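Local coordinates for DNA polymerase sliding clamp 2 (Thermococcus kodakarensis, PDB 3LX2), which forms a homotrimeric ring through whose centre DNA passes, and probably tethers DNA polymerase and other proteins to DNA during replication, at residues E14-T19 with G238-L243; A18-F23 with V49-P54; R143-A148 with Y200-L205. One frame throughout, in Å; residues are numbered along the deposited sequence.

Interaction 1 (E14-T19 with G238-L243)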
ATOM      1  N   GLU A  14       0.696 -17.703 -10.455  1.00 37.94           N
ATOM      2  CA  GLU A  14       0.282 -17.224  -9.124  1.00 37.40           C
ATOM      3  C   GLU A  14      -1.180 -16.759  -9.170  1.00 38.47           C
ATOM      4  O   GLU A  14      -1.930 -16.935  -8.242  1.00 38.43           O
ATOM      5  CB  GLU A  14       1.163 -16.043  -8.734  1.00 37.29           C
ATOM      6  CG  GLU A  14       0.930 -15.428  -7.342  1.00 39.35           C
ATOM      7  CD  GLU A  14      -0.242 -14.475  -7.323  1.00 43.25           C
ATOM      8  OE1 GLU A  14      -0.605 -13.981  -8.401  1.00 47.01           O
ATOM      9  OE2 GLU A  14      -0.852 -14.250  -6.258  1.00 47.38           O
ATOM     10  N   SER A  15      -1.547 -16.154 -10.282  1.00 38.48           N
ATOM     11  CA  SER A  15      -2.739 -15.441 -10.383  1.00 40.37           C
ATOM     12  C   SER A  15      -3.946 -16.372 -10.639  1.00 40.58           C
ATOM     13  O   SER A  15      -5.059 -16.168 -10.138  1.00 41.43           O
ATOM     14  CB  SER A  15      -2.534 -14.348 -11.436  1.00 40.13           C
ATOM     15  OG  SER A  15      -3.703 -14.316 -12.194  1.00 45.35           O
ATOM     16  N   LEU A  16      -3.715 -17.444 -11.370  1.00 41.38           N
ATOM     17  CA  LEU A  16      -4.640 -18.565 -11.384  1.00 40.35           C
ATOM     18  C   LEU A  16      -4.766 -19.216 -10.015  1.00 40.89           C
ATOM     19  O   LEU A  16      -5.866 -19.605  -9.578  1.00 41.79           O
ATOM     20  CB  LEU A  16      -4.096 -19.599 -12.321  1.00 40.41           C
ATOM     21  CG  LEU A  16      -4.961 -20.833 -12.491  1.00 43.38           C
ATOM     22  CD1 LEU A  16      -6.214 -20.498 -13.299  1.00 41.11           C
ATOM     23  CD2 LEU A  16      -4.090 -21.909 -13.198  1.00 45.39           C
ATOM     24  N   ILE A  17      -3.660 -19.384  -9.317  1.00 39.71           N
ATOM     25  CA  ILE A  17      -3.786 -20.087  -8.049  1.00 40.01           C
ATOM     26  C   ILE A  17      -4.559 -19.232  -7.049  1.00 41.12           C
ATOM     27  O   ILE A  17      -5.330 -19.787  -6.226  1.00 41.92           O
ATOM     28  CB  ILE A  17      -2.434 -20.602  -7.517  1.00 38.77           C
ATOM     29  CG1 ILE A  17      -1.853 -21.638  -8.489  1.00 38.24           C
ATOM     30  CG2 ILE A  17      -2.557 -21.261  -6.195  1.00 37.65           C
ATOM     31  CD1 ILE A  17      -2.778 -22.690  -8.826  1.00 39.79           C
ATOM     32  N   ALA A  18      -4.366 -17.906  -7.149  1.00 40.49           N
ATOM     33  CA  ALA A  18      -5.020 -16.929  -6.288  1.00 40.58           C
ATOM     34  C   ALA A  18      -6.551 -17.013  -6.480  1.00 40.63           C
ATOM     35  O   ALA A  18      -7.315 -16.961  -5.530  1.00 40.83           O
ATOM     36  CB  ALA A  18      -4.485 -15.485  -6.540  1.00 39.34           C
ATOM     37  N   THR A  19      -7.000 -17.189  -7.698  1.00 40.40           N
ATOM     38  CA  THR A  19      -8.414 -17.307  -7.878  1.00 41.58           C
ATOM     39  C   THR A  19      -8.964 -18.616  -7.238  1.00 41.47           C
ATOM     40  O   THR A  19      -9.981 -18.598  -6.575  1.00 42.04           O
ATOM     41  CB  THR A  19      -8.699 -17.150  -9.332  1.00 41.88           C
ATOM     42  OG1 THR A  19      -8.036 -15.960  -9.738  1.00 43.21           O
ATOM     43  CG2 THR A  19     -10.153 -17.032  -9.600  1.00 41.29           C
ATOM     44  N   GLY A 238      -5.391 -22.247 -23.083  1.00 58.72           N
ATOM     45  CA  GLY A 238      -6.036 -22.623 -21.803  1.00 57.27           C
ATOM     46  C   GLY A 238      -7.486 -22.150 -21.688  1.00 54.86           C
ATOM     47  O   GLY A 238      -7.853 -21.149 -22.288  1.00 55.38           O
ATOM     48  N   GLU A 239      -8.294 -22.865 -20.919  1.00 52.83           N
ATOM     49  CA  GLU A 239      -9.635 -22.413 -20.529  1.00 50.49           C
ATOM     50  C   GLU A 239      -9.683 -22.375 -19.039  1.00 47.80           C
ATOM     51  O   GLU A 239      -9.104 -23.191 -18.404  1.00 45.83           O
ATOM     52  CB  GLU A 239     -10.662 -23.451 -20.939  1.00 51.65           C
ATOM     53  CG  GLU A 239     -11.075 -23.472 -22.413  1.00 57.77           C
ATOM     54  CD  GLU A 239     -12.321 -24.340 -22.654  1.00 63.90           C
ATOM     55  OE1 GLU A 239     -12.803 -25.015 -21.685  1.00 64.51           O
ATOM     56  OE2 GLU A 239     -12.810 -24.330 -23.813  1.00 65.00           O
ATOM     57  N   VAL A 240     -10.419 -21.424 -18.485  1.00 47.21           N
ATOM     58  CA  VAL A 240     -10.826 -21.431 -17.074  1.00 45.42           C
ATOM     59  C   VAL A 240     -12.273 -20.969 -16.968  1.00 44.52           C
ATOM     60  O   VAL A 240     -12.624 -19.870 -17.391  1.00 44.46           O
ATOM     61  CB  VAL A 240      -9.964 -20.530 -16.159  1.00 45.23           C
ATOM     62  CG1 VAL A 240     -10.379 -20.724 -14.713  1.00 42.65           C
ATOM     63  CG2 VAL A 240      -8.533 -20.852 -16.296  1.00 45.01           C
ATOM     64  N   SER A 241     -13.075 -21.818 -16.349  1.00 43.75           N
ATOM     65  CA  SER A 241     -14.522 -21.754 -16.366  1.00 42.80           C
ATOM     66  C   SER A 241     -15.032 -21.896 -14.968  1.00 41.72           C
ATOM     67  O   SER A 241     -14.656 -22.819 -14.260  1.00 41.72           O
ATOM     68  CB  SER A 241     -15.072 -22.934 -17.144  1.00 43.12           C
ATOM     69  OG  SER A 241     -14.623 -22.892 -18.485  1.00 46.07           O
ATOM     70  N   PHE A 242     -15.874 -20.954 -14.585  1.00 40.69           N
ATOM     71  CA  PHE A 242     -16.638 -21.007 -13.368  1.00 40.31           C
ATOM     72  C   PHE A 242     -18.155 -21.057 -13.661  1.00 40.55           C
ATOM     73  O   PHE A 242     -18.708 -20.267 -14.464  1.00 38.85           O
ATOM     74  CB  PHE A 242     -16.333 -19.788 -12.504  1.00 40.03           C
ATOM     75  CG  PHE A 242     -14.901 -19.711 -12.004  1.00 40.06           C
ATOM     76  CD1 PHE A 242     -14.532 -20.329 -10.824  1.00 40.54           C
ATOM     77  CD2 PHE A 242     -13.930 -18.983 -12.704  1.00 40.63           C
ATOM     78  CE1 PHE A 242     -13.196 -20.223 -10.326  1.00 42.45           C
ATOM     79  CE2 PHE A 242     -12.611 -18.891 -12.216  1.00 42.29           C
ATOM     80  CZ  PHE A 242     -12.245 -19.524 -11.026  1.00 37.42           C
ATOM     81  N   LEU A 243     -18.822 -22.019 -13.037  1.00 40.98           N
ATOM     82  CA  LEU A 243     -20.289 -21.965 -12.979  1.00 41.41           C
ATOM     83  C   LEU A 243     -20.697 -21.476 -11.608  1.00 42.02           C
ATOM     84  O   LEU A 243     -20.196 -21.975 -10.584  1.00 41.86           O
ATOM     85  CB  LEU A 243     -20.908 -23.316 -13.292  1.00 41.71           C
ATOM     86  CG  LEU A 243     -20.532 -23.988 -14.611  1.00 39.33           C
ATOM     87  CD1 LEU A 243     -21.081 -25.402 -14.610  1.00 42.44           C
ATOM     88  CD2 LEU A 243     -21.008 -23.287 -15.826  1.00 39.79           C
TER

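Interaction 2 (A18-F23 with V49-P54)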
ATOM      1  N   ALA A  18      -4.366 -17.906  -7.149  1.00 40.49           N
ATOM      2  CA  ALA A  18      -5.020 -16.929  -6.288  1.00 40.58           C
ATOM      3  C   ALA A  18      -6.551 -17.013  -6.480  1.00 40.63           C
ATOM      4  O   ALA A  18      -7.315 -16.961  -5.530  1.00 40.83           O
ATOM      5  CB  ALA A  18      -4.485 -15.485  -6.540  1.00 39.34           C
ATOM      6  N   THR A  19      -7.000 -17.189  -7.698  1.00 40.40           N
ATOM      7  CA  THR A  19      -8.414 -17.307  -7.878  1.00 41.58           C
ATOM      8  C   THR A  19      -8.964 -18.616  -7.238  1.00 41.47           C
ATOM      9  O   THR A  19      -9.981 -18.598  -6.575  1.00 42.04           O
ATOM     10  CB  THR A  19      -8.699 -17.150  -9.332  1.00 41.88           C
ATOM     11  OG1 THR A  19      -8.036 -15.960  -9.738  1.00 43.21           O
ATOM     12  CG2 THR A  19     -10.153 -17.032  -9.600  1.00 41.29           C
ATOM     13  N   LEU A  20      -8.224 -19.702  -7.338  1.00 40.66           N
ATOM     14  CA  LEU A  20      -8.684 -20.987  -6.815  1.00 40.23           C
ATOM     15  C   LEU A  20      -8.740 -21.003  -5.309  1.00 41.09           C
ATOM     16  O   LEU A  20      -9.704 -21.508  -4.717  1.00 41.89           O
ATOM     17  CB  LEU A  20      -7.843 -22.161  -7.350  1.00 38.27           C
ATOM     18  CG  LEU A  20      -7.752 -22.228  -8.873  1.00 36.80           C
ATOM     19  CD1 LEU A  20      -6.976 -23.487  -9.401  1.00 30.68           C
ATOM     20  CD2 LEU A  20      -9.132 -22.147  -9.494  1.00 32.80           C
ATOM     21  N   GLU A  21      -7.723 -20.435  -4.678  1.00 42.21           N
ATOM     22  CA  GLU A  21      -7.610 -20.515  -3.217  1.00 42.27           C
ATOM     23  C   GLU A  21      -8.790 -19.802  -2.573  1.00 42.92           C
ATOM     24  O   GLU A  21      -9.113 -20.036  -1.402  1.00 43.02           O
ATOM     25  CB  GLU A  21      -6.295 -19.899  -2.765  1.00 41.81           C
ATOM     26  CG  GLU A  21      -5.896 -20.127  -1.286  1.00 42.26           C
ATOM     27  CD  GLU A  21      -6.548 -19.145  -0.375  1.00 43.37           C
ATOM     28  OE1 GLU A  21      -6.719 -17.994  -0.807  1.00 44.72           O
ATOM     29  OE2 GLU A  21      -6.919 -19.498   0.765  1.00 48.76           O
ATOM     30  N   LYS A  22      -9.434 -18.919  -3.326  1.00 43.34           N
ATOM     31  CA  LYS A  22     -10.527 -18.151  -2.756  1.00 44.84           C
ATOM     32  C   LYS A  22     -11.688 -19.067  -2.441  1.00 45.26           C
ATOM     33  O   LYS A  22     -12.395 -18.785  -1.529  1.00 44.89           O
ATOM     34  CB  LYS A  22     -10.994 -17.020  -3.696  1.00 45.87           C
ATOM     35  CG  LYS A  22     -10.023 -15.828  -3.775  1.00 47.24           C
ATOM     36  CD  LYS A  22      -9.742 -15.284  -2.366  1.00 50.95           C
ATOM     37  CE  LYS A  22      -8.612 -14.286  -2.361  1.00 52.07           C
ATOM     38  NZ  LYS A  22      -9.048 -13.056  -3.046  1.00 53.93           N
ATOM     39  N   PHE A  23     -11.828 -20.181  -3.177  1.00 45.63           N
ATOM     40  CA  PHE A  23     -12.995 -21.064  -3.066  1.00 46.49           C
ATOM     41  C   PHE A  23     -12.754 -22.424  -2.483  1.00 46.29           C
ATOM     42  O   PHE A  23     -13.699 -23.022  -1.955  1.00 46.94           O
ATOM     43  CB  PHE A  23     -13.649 -21.284  -4.441  1.00 46.20           C
ATOM     44  CG  PHE A  23     -14.023 -20.012  -5.116  1.00 47.42           C
ATOM     45  CD1 PHE A  23     -15.169 -19.315  -4.712  1.00 47.64           C
ATOM     46  CD2 PHE A  23     -13.209 -19.474  -6.118  1.00 46.42           C
ATOM     47  CE1 PHE A  23     -15.529 -18.103  -5.331  1.00 48.03           C
ATOM     48  CE2 PHE A  23     -13.564 -18.267  -6.734  1.00 49.37           C
ATOM     49  CZ  PHE A  23     -14.738 -17.583  -6.335  1.00 46.03           C
ATOM     50  N   VAL A  49     -15.480 -24.953 -10.694  1.00 44.48           N
ATOM     51  CA  VAL A  49     -14.399 -24.599 -11.578  1.00 44.19           C
ATOM     52  C   VAL A  49     -14.020 -25.736 -12.509  1.00 44.64           C
ATOM     53  O   VAL A  49     -13.926 -26.902 -12.092  1.00 44.68           O
ATOM     54  CB  VAL A  49     -13.186 -24.032 -10.819  1.00 43.58           C
ATOM     55  CG1 VAL A  49     -12.415 -25.148 -10.160  1.00 45.49           C
ATOM     56  CG2 VAL A  49     -12.339 -23.288 -11.758  1.00 42.46           C
ATOM     57  N   ASP A  50     -13.854 -25.377 -13.780  1.00 44.38           N
ATOM     58  CA  ASP A  50     -13.349 -26.261 -14.773  1.00 44.41           C
ATOM     59  C   ASP A  50     -12.129 -25.649 -15.518  1.00 44.10           C
ATOM     60  O   ASP A  50     -12.193 -24.632 -16.196  1.00 44.06           O
ATOM     61  CB  ASP A  50     -14.467 -26.694 -15.713  1.00 45.56           C
ATOM     62  CG  ASP A  50     -14.043 -27.814 -16.643  1.00 48.08           C
ATOM     63  OD1 ASP A  50     -13.106 -28.550 -16.300  1.00 47.75           O
ATOM     64  OD2 ASP A  50     -14.656 -27.962 -17.740  1.00 58.55           O
ATOM     65  N   LEU A  51     -11.003 -26.310 -15.367  1.00 44.15           N
ATOM     66  CA  LEU A  51      -9.728 -25.742 -15.713  1.00 44.78           C
ATOM     67  C   LEU A  51      -9.019 -26.686 -16.673  1.00 43.72           C
ATOM     68  O   LEU A  51      -8.820 -27.881 -16.386  1.00 42.84           O
ATOM     69  CB  LEU A  51      -8.912 -25.579 -14.423  1.00 44.99           C
ATOM     70  CG  LEU A  51      -7.413 -25.381 -14.482  1.00 49.41           C
ATOM     71  CD1 LEU A  51      -7.077 -24.085 -15.246  1.00 54.92           C
ATOM     72  CD2 LEU A  51      -6.822 -25.295 -13.057  1.00 53.13           C
ATOM     73  N   ASN A  52      -8.615 -26.144 -17.808  1.00 42.71           N
ATOM     74  CA  ASN A  52      -7.808 -26.919 -18.717  1.00 42.23           C
ATOM     75  C   ASN A  52      -6.546 -26.222 -19.269  1.00 41.05           C
ATOM     76  O   ASN A  52      -6.621 -25.233 -19.984  1.00 41.37           O
ATOM     77  CB  ASN A  52      -8.676 -27.502 -19.825  1.00 42.19           C
ATOM     78  CG  ASN A  52      -7.858 -28.196 -20.879  1.00 45.28           C
ATOM     79  OD1 ASN A  52      -7.464 -29.358 -20.745  1.00 43.87           O
ATOM     80  ND2 ASN A  52      -7.561 -27.459 -21.947  1.00 49.76           N
ATOM     81  N   LEU A  53      -5.395 -26.803 -18.963  1.00 40.04           N
ATOM     82  CA  LEU A  53      -4.099 -26.264 -19.333  1.00 39.13           C
ATOM     83  C   LEU A  53      -3.312 -27.229 -20.252  1.00 39.15           C
ATOM     84  O   LEU A  53      -2.566 -28.089 -19.778  1.00 39.33           O
ATOM     85  CB  LEU A  53      -3.290 -25.902 -18.072  1.00 37.06           C
ATOM     86  CG  LEU A  53      -3.877 -24.872 -17.092  1.00 35.75           C
ATOM     87  CD1 LEU A  53      -2.969 -24.625 -15.846  1.00 33.63           C
ATOM     88  CD2 LEU A  53      -4.240 -23.603 -17.742  1.00 32.92           C
ATOM     89  N   PRO A  54      -3.473 -27.085 -21.566  1.00 39.56           N
ATOM     90  CA  PRO A  54      -2.837 -28.007 -22.534  1.00 39.49           C
ATOM     91  C   PRO A  54      -1.318 -27.828 -22.542  1.00 39.59           C
ATOM     92  O   PRO A  54      -0.824 -26.722 -22.370  1.00 40.29           O
ATOM     93  CB  PRO A  54      -3.422 -27.571 -23.891  1.00 38.52           C
ATOM     94  CG  PRO A  54      -4.607 -26.725 -23.568  1.00 41.83           C
ATOM     95  CD  PRO A  54      -4.302 -26.065 -22.237  1.00 40.13           C
TER

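Interaction 3 (R143-A148 with Y200-L205)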
ATOM      1  N   ARG A 143     -16.158  -3.443 -12.674  1.00 51.36           N
ATOM      2  CA  ARG A 143     -16.803  -2.201 -12.347  1.00 51.80           C
ATOM      3  C   ARG A 143     -18.163  -2.604 -11.828  1.00 51.08           C
ATOM      4  O   ARG A 143     -18.466  -2.412 -10.657  1.00 52.19           O
ATOM      5  CB  ARG A 143     -16.907  -1.286 -13.598  1.00 52.58           C
ATOM      6  CG  ARG A 143     -18.216  -0.411 -13.753  1.00 54.11           C
ATOM      7  CD  ARG A 143     -18.491   0.687 -12.657  1.00 58.53           C
ATOM      8  NE  ARG A 143     -17.320   1.523 -12.292  1.00 64.86           N
ATOM      9  CZ  ARG A 143     -17.038   2.745 -12.766  1.00 67.58           C
ATOM     10  NH1 ARG A 143     -17.821   3.363 -13.665  1.00 69.30           N
ATOM     11  NH2 ARG A 143     -15.950   3.362 -12.330  1.00 69.55           N
ATOM     12  N   ALA A 144     -18.971  -3.168 -12.713  1.00 49.66           N
ATOM     13  CA  ALA A 144     -20.308  -3.582 -12.397  1.00 48.29           C
ATOM     14  C   ALA A 144     -20.344  -4.247 -11.022  1.00 48.19           C
ATOM     15  O   ALA A 144     -21.063  -3.812 -10.097  1.00 49.15           O
ATOM     16  CB  ALA A 144     -20.786  -4.525 -13.422  1.00 47.87           C
ATOM     17  N   VAL A 145     -19.554  -5.296 -10.878  1.00 46.42           N
ATOM     18  CA  VAL A 145     -19.627  -6.090  -9.692  1.00 44.79           C
ATOM     19  C   VAL A 145     -19.338  -5.187  -8.490  1.00 44.82           C
ATOM     20  O   VAL A 145     -20.080  -5.210  -7.531  1.00 43.79           O
ATOM     21  CB  VAL A 145     -18.694  -7.284  -9.779  1.00 43.47           C
ATOM     22  CG1 VAL A 145     -18.540  -7.916  -8.454  1.00 43.24           C
ATOM     23  CG2 VAL A 145     -19.236  -8.270 -10.797  1.00 43.85           C
ATOM     24  N   LYS A 146     -18.291  -4.374  -8.566  1.00 44.54           N
ATOM     25  CA  LYS A 146     -17.876  -3.569  -7.415  1.00 45.92           C
ATOM     26  C   LYS A 146     -18.914  -2.466  -7.055  1.00 46.60           C
ATOM     27  O   LYS A 146     -19.017  -2.032  -5.917  1.00 46.60           O
ATOM     28  CB  LYS A 146     -16.565  -2.932  -7.740  1.00 45.81           C
ATOM     29  CG  LYS A 146     -15.605  -2.937  -6.632  1.00 49.24           C
ATOM     30  CD  LYS A 146     -14.212  -2.641  -7.155  1.00 54.79           C
ATOM     31  CE  LYS A 146     -13.535  -3.956  -7.644  1.00 59.53           C
ATOM     32  NZ  LYS A 146     -12.042  -3.845  -7.734  1.00 63.17           N
ATOM     33  N   ALA A 147     -19.705  -2.053  -8.040  1.00 46.88           N
ATOM     34  CA  ALA A 147     -20.765  -1.108  -7.816  1.00 47.07           C
ATOM     35  C   ALA A 147     -21.958  -1.822  -7.157  1.00 46.80           C
ATOM     36  O   ALA A 147     -22.652  -1.256  -6.308  1.00 45.75           O
ATOM     37  CB  ALA A 147     -21.154  -0.452  -9.127  1.00 47.03           C
ATOM     38  N   ALA A 148     -22.187  -3.066  -7.544  1.00 46.68           N
ATOM     39  CA  ALA A 148     -23.240  -3.843  -6.892  1.00 47.55           C
ATOM     40  C   ALA A 148     -22.912  -3.951  -5.392  1.00 47.65           C
ATOM     41  O   ALA A 148     -23.704  -3.491  -4.566  1.00 46.96           O
ATOM     42  CB  ALA A 148     -23.422  -5.216  -7.536  1.00 46.70           C
ATOM     43  N   TYR A 200     -26.762 -13.481  -8.830  1.00 46.94           N
ATOM     44  CA  TYR A 200     -25.644 -14.235  -8.308  1.00 45.38           C
ATOM     45  C   TYR A 200     -25.003 -13.432  -7.192  1.00 45.01           C
ATOM     46  O   TYR A 200     -25.270 -12.212  -7.022  1.00 44.64           O
ATOM     47  CB  TYR A 200     -24.646 -14.552  -9.438  1.00 45.04           C
ATOM     48  CG  TYR A 200     -25.342 -15.104 -10.651  1.00 43.34           C
ATOM     49  CD1 TYR A 200     -25.636 -16.441 -10.730  1.00 42.55           C
ATOM     50  CD2 TYR A 200     -25.741 -14.283 -11.691  1.00 43.56           C
ATOM     51  CE1 TYR A 200     -26.311 -16.951 -11.815  1.00 45.29           C
ATOM     52  CE2 TYR A 200     -26.430 -14.785 -12.801  1.00 45.42           C
ATOM     53  CZ  TYR A 200     -26.696 -16.128 -12.848  1.00 45.93           C
ATOM     54  OH  TYR A 200     -27.369 -16.696 -13.903  1.00 47.21           O
ATOM     55  N   GLY A 201     -24.191 -14.129  -6.415  1.00 43.38           N
ATOM     56  CA  GLY A 201     -23.601 -13.536  -5.251  1.00 43.67           C
ATOM     57  C   GLY A 201     -22.433 -12.668  -5.634  1.00 44.31           C
ATOM     58  O   GLY A 201     -21.449 -13.147  -6.192  1.00 45.07           O
ATOM     59  N   VAL A 202     -22.537 -11.379  -5.354  1.00 43.73           N
ATOM     60  CA  VAL A 202     -21.439 -10.459  -5.579  1.00 43.07           C
ATOM     61  C   VAL A 202     -20.060 -10.956  -5.123  1.00 43.25           C
ATOM     62  O   VAL A 202     -19.027 -10.789  -5.841  1.00 42.30           O
ATOM     63  CB  VAL A 202     -21.785  -9.108  -4.941  1.00 43.22           C
ATOM     64  CG1 VAL A 202     -20.569  -8.212  -4.790  1.00 43.42           C
ATOM     65  CG2 VAL A 202     -22.835  -8.437  -5.800  1.00 44.10           C
ATOM     66  N   ALA A 203     -20.034 -11.553  -3.941  1.00 43.19           N
ATOM     67  CA  ALA A 203     -18.783 -11.897  -3.285  1.00 43.26           C
ATOM     68  C   ALA A 203     -18.113 -12.886  -4.178  1.00 43.25           C
ATOM     69  O   ALA A 203     -16.945 -12.743  -4.543  1.00 44.30           O
ATOM     70  CB  ALA A 203     -19.061 -12.538  -1.939  1.00 43.76           C
ATOM     71  N   TYR A 204     -18.862 -13.903  -4.542  1.00 42.98           N
ATOM     72  CA  TYR A 204     -18.370 -14.913  -5.473  1.00 43.87           C
ATOM     73  C   TYR A 204     -17.715 -14.349  -6.789  1.00 43.31           C
ATOM     74  O   TYR A 204     -16.572 -14.698  -7.113  1.00 42.07           O
ATOM     75  CB  TYR A 204     -19.461 -15.982  -5.699  1.00 44.76           C
ATOM     76  CG  TYR A 204     -19.827 -16.773  -4.414  1.00 49.50           C
ATOM     77  CD1 TYR A 204     -19.082 -17.891  -4.023  1.00 52.72           C
ATOM     78  CD2 TYR A 204     -20.902 -16.395  -3.594  1.00 52.86           C
ATOM     79  CE1 TYR A 204     -19.394 -18.617  -2.849  1.00 55.85           C
ATOM     80  CE2 TYR A 204     -21.221 -17.113  -2.396  1.00 53.58           C
ATOM     81  CZ  TYR A 204     -20.465 -18.222  -2.040  1.00 57.74           C
ATOM     82  OH  TYR A 204     -20.747 -18.963  -0.891  1.00 59.02           O
ATOM     83  N   LEU A 205     -18.387 -13.426  -7.483  1.00 42.88           N
ATOM     84  CA  LEU A 205     -17.914 -12.909  -8.773  1.00 42.81           C
ATOM     85  C   LEU A 205     -16.639 -12.069  -8.663  1.00 44.22           C
ATOM     86  O   LEU A 205     -15.721 -12.116  -9.529  1.00 44.61           O
ATOM     87  CB  LEU A 205     -19.019 -12.107  -9.474  1.00 42.19           C
ATOM     88  CG  LEU A 205     -20.433 -12.725  -9.665  1.00 41.52           C
ATOM     89  CD1 LEU A 205     -21.171 -12.009 -10.718  1.00 38.02           C
ATOM     90  CD2 LEU A 205     -20.442 -14.198 -10.018  1.00 41.68           C
TER

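Interaction 1 (E14-T19 with G238-L243)
Leu-16 and Thr-19 of helix 10-21 rest on Val-240 and Phe-242 of strand 238-244, a helix-on-sheet layer of the PCNA fold in which an N-terminal helix packs on the last strand of the C-terminal half. The two helix residues lie about one turn apart and the two strand residues two positions apart, so two pairs form next to each other. In the first, the branch methyls meet, Leu-16 CD1 standing 3.8 Å from Val-240 CG2. In the second, Thr-19 CG2 comes to the far end of the phenyl ring, 3.6 Å from Phe-242 CZ, with the methyl approaching obliquely. Apolar methyls and a ring suit this buried seam, and no hydrogen bond crosses between the two segments.

Thr-19 serves both demands of its place. With chi1 at -51°, CG2 is anti to the backbone N and faces the sheet, while OG1 is left to polar partners. Around the pairs, Leu-51 and Tyr-232 of the two flanking strands pack beside Val-240, and Val-49 beside Phe-242; backbone hydrogen bonds, such as that of Val-240 with Tyr-232, hold the strand itself. Behind Thr-19, its OG1 lies 3.0 Å from Ser-15 O, and Ser-211 OG is hydrogen-bonded to both oxygens.

Interaction 2 (A18-F23 with V49-P54)
Leu-20 on helix 10-21 stands above strand 47-54 with its CA 8.3 Å from the CA of Val-49, the nearest pair of CA atoms between the two segments. The layer is again the helix-on-sheet packing of the PCNA fold, here wholly within the N-terminal half: the helix lies over an inner strand of a long antiparallel sheet. A single leucine spans the gap by using both of its branches. Its chi1 of -54° sets CG anti to the carbonyl carbon, and chi2 of -176° turns the fork so that each methyl meets a different strand residue. Leu-20 CD2 meets Val-49 CG2 at 4.1 Å, while Leu-20 CD1 meets Leu-51 CD2 at the same distance of 4.1 Å. In both pairs the side chains cross at about a right angle, so the forked tip of Leu-20 sits across two neighbouring bumps of the strand.

Val-49 and Leu-51, two positions apart, point to the same side of the sheet; beta-branched and leucyl groups suit a buried strand face. Met-38 of the adjoining strand touches Leu-20, Val-49 and Leu-51 alike, completing an apolar cluster. Asp-50 and Asn-52 project to the other face, where polar residues are at home: Asn-52 OD1 accepts a hydrogen bond from Gln-37 NE2, and Asp-50 makes a long, weak ion pair with Arg-39.

Further along the chain, Phe-23 packs against Tyr-204, Asp-207 and Ile-208 of helix 202-209, in the C-terminal half. Its backbone is tied back by Phe-23 N, which donates to Leu-20 O at 2.9 Å. Lys-22 CB lies 4.1 Å above one face of the Phe-23 ring, displaced toward its rim.

Interaction 3 (R143-A148 with Y200-L205)
Val-145 on helix 138-151 and Val-202 in the first turn of helix 202-209 lodge beside each other, bringing the two helices of the C-terminal half of the PCNA fold together. Their CA atoms are 6.3 Å apart, an approach that short side chains permit. Each valine fills the dip between two residues of the other helix. Val-145 sits between Val-202 and Leu-205, with its CG2 4.1 Å from Leu-205 CB; Val-202 in turn sits between Val-145 and Ala-148, its CG2 reaching 3.7 Å from Ala-148 CB. Ala-148 suits its place because so small a side chain leaves room for Val-202 to come close.

The valines run past each other in opposite directions, Val-145 CG1 and Val-202 CG1 lying 4.2 Å apart, and the contact is nearly reciprocal. In each, CG1 is anti to the backbone N (chi1 167° in Val-145) and leans toward the partner's carbonyl: Val-145 CG1 lies 3.9 Å from Val-202 O, and Val-202 CG1 lies 4.1 Å from Val-145 O. Ile-155 of strand 154-159 also touches Ala-148, Val-202 and Leu-205.

Charge is kept to another side of helix 138-151, where Arg-143 forms a salt bridge with Asp-87 of a neighbouring subunit. No hydrogen bond crosses between 143-148 and 200-205, so their fit depends on interlocking hydrocarbon shapes.

How the interactions relate
From the N terminus, helix 10-21 opens two of the three contacts. Interaction 2 closes first, when strand 47-54 returns to pack against the helix after two intervening strands, completing a short loop within the N-terminal half. Interaction 3 follows in series, opening at 143-148 and closing at 200-205 within the C-terminal half. Interaction 1 closes last, at 238-243, so its long loop encloses interaction 3. Interactions 1 and 2 share Ala-18 and Thr-19 and use adjacent strands of one sheet, where Asp-50 N and Ser-241 O are 2.7 Å apart; this pairing, spanned by helix 10-21, joins the two halves. Interaction 3 lies about 19 Å from interaction 2 between centres.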